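Local coordinates for ESAT-6-like protein EsxG (Mycobacterium smegmatis, PDB 3Q4H) that is a secreted WXG100-family protein of the CFP-10 subfamily that probably works as a helical-hairpin partner in a complex exported by a type VII secretion system, at residues Ala33-Met38 with His56-Val60. Residues are numbered along the deposited sequence; the frame is centred on the assembly and turned at random.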
# COMPACT_ATOMS: atom_id res chain seq x y z
N ALA A 33 2.47 2.93 16.57
CA ALA A 33 2.25 3.91 17.63
C ALA A 33 1.64 3.23 18.85
O ALA A 33 1.93 3.59 19.98
CB ALA A 33 1.36 5.04 17.14
N GLU A 34 0.80 2.23 18.59
CA GLU A 34 0.12 1.47 19.64
C GLU A 34 1.12 0.63 20.45
O GLU A 34 1.05 0.59 21.67
CB GLU A 34 -0.97 0.60 19.00
CG GLU A 34 -1.63 -0.43 19.92
CD GLU A 34 -2.65 0.15 20.87
OE1 GLU A 34 -2.82 1.39 20.90
OE2 GLU A 34 -3.30 -0.65 21.58
N GLN A 35 2.05 -0.03 19.75
CA GLN A 35 3.11 -0.80 20.40
C GLN A 35 3.96 0.07 21.32
O GLN A 35 4.30 -0.33 22.43
CB GLN A 35 4.03 -1.44 19.37
CG GLN A 35 3.38 -2.52 18.53
CD GLN A 35 4.38 -3.26 17.63
OE1 GLN A 35 5.35 -3.85 18.12
NE2 GLN A 35 4.15 -3.23 16.32
N ALA A 36 4.31 1.26 20.84
CA ALA A 36 5.07 2.21 21.64
C ALA A 36 4.27 2.71 22.84
O ALA A 36 4.84 3.00 23.88
CB ALA A 36 5.51 3.38 20.78
N ALA A 37 2.95 2.80 22.69
CA ALA A 37 2.06 3.18 23.79
C ALA A 37 1.93 2.09 24.87
O ALA A 37 2.08 2.37 26.06
CB ALA A 37 0.69 3.53 23.24
N MSE A 38 1.65 0.86 24.44
CA MSE A 38 1.57 -0.29 25.36
C MSE A 38 2.85 -0.44 26.20
O MSE A 38 2.78 -0.65 27.41
CB MSE A 38 1.33 -1.60 24.60
CG MSE A 38 -0.10 -1.85 24.13
SE MSE A 38 -0.24 -3.50 23.03
CE MSE A 38 -0.21 -4.82 24.48
N HIS A 56 -5.79 5.68 26.19
CA HIS A 56 -5.51 4.54 25.34
C HIS A 56 -6.79 3.98 24.72
O HIS A 56 -6.86 3.79 23.51
CB HIS A 56 -4.76 3.46 26.11
CG HIS A 56 -4.20 2.38 25.25
ND1 HIS A 56 -4.52 1.05 25.42
CD2 HIS A 56 -3.37 2.43 24.18
CE1 HIS A 56 -3.91 0.33 24.50
NE2 HIS A 56 -3.20 1.14 23.73
N ALA A 57 -7.81 3.73 25.55
CA ALA A 57 -9.10 3.20 25.09
C ALA A 57 -9.75 4.09 24.03
O ALA A 57 -10.44 3.61 23.13
CB ALA A 57 -10.05 3.03 26.27
N ARG A 58 -9.54 5.39 24.16
CA ARG A 58 -9.98 6.38 23.19
C ARG A 58 -9.21 6.23 21.88
O ARG A 58 -9.79 6.22 20.79
CB ARG A 58 -9.78 7.77 23.79
CG ARG A 58 -10.02 8.93 22.85
CD ARG A 58 -11.40 8.88 22.27
NE ARG A 58 -11.67 10.05 21.45
CZ ARG A 58 -12.77 10.23 20.73
NH1 ARG A 58 -13.73 9.31 20.71
NH2 ARG A 58 -12.90 11.34 20.01
N PHE A 59 -7.89 6.12 21.98
CA PHE A 59 -7.05 5.97 20.81
C PHE A 59 -7.40 4.69 20.04
O PHE A 59 -7.51 4.71 18.81
CB PHE A 59 -5.59 5.95 21.22
CG PHE A 59 -4.65 5.69 20.09
CD1 PHE A 59 -4.31 6.70 19.21
CD2 PHE A 59 -4.09 4.43 19.91
CE1 PHE A 59 -3.44 6.47 18.17
CE2 PHE A 59 -3.22 4.19 18.88
CZ PHE A 59 -2.89 5.21 18.00
N VAL A 60 -7.57 3.59 20.77
CA VAL A 60 -7.97 2.32 20.15
C VAL A 60 -9.33 2.44 19.46
O VAL A 60 -9.52 1.86 18.40
CB VAL A 60 -7.95 1.14 21.17
CG1 VAL A 60 -8.64 -0.09 20.61
CG2 VAL A 60 -6.52 0.81 21.54
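The helical hairpin of the WXG100 fold is joined here near its turn, where E34 on helix 8-38 meets H56, F59 and V60 on helix 47-77. The short helical segments run antiparallel, their directions 166° apart and their axes 11.7 Å from each other at closest approach. E34 from one helix and H56 and F59 from the other extend across this separation, E34 from a partly exposed flank. Its CG stands anti to the backbone N (chi1 171°), and a bend at chi2 turns the carboxylate across the groove toward the imidazole. H56 NE2 gives a weak hydrogen bond to E34 OE2, 2.8 Å long but well off straight, with an angle of 121° at the hydrogen. E34 OE1 lies 2.9 Å from H56 NE2. Carboxylate and imidazole planes are nearly parallel, and OE2 sits at the edge of the ring, close to its plane. F59 meets the same carboxylate with its own edge, F59 CD2 being 3.4 Å from E34 OE1, while V60 CG2 approaches E34 OE2 at 3.5 Å and also overlies one face of the H56 ring, toward its rim. The negative charge would probably favour a protonated imidazole. Deeper in the groove, A33 CB packs on F59 CZ at 4.3 Å, and A37 CB approaches H56 CD2 at the same distance. F59 also meets an aromatic ring of the partner protein, so it belongs both to the hairpin and to the interface with the other protein. A carboxylate meeting an imidazole and a phenyl edge, with two alanines packed below, thus joins the two arms of an antiparallel helix-turn-helix hairpin, the architecture of CFP-10-like WXG100 proteins.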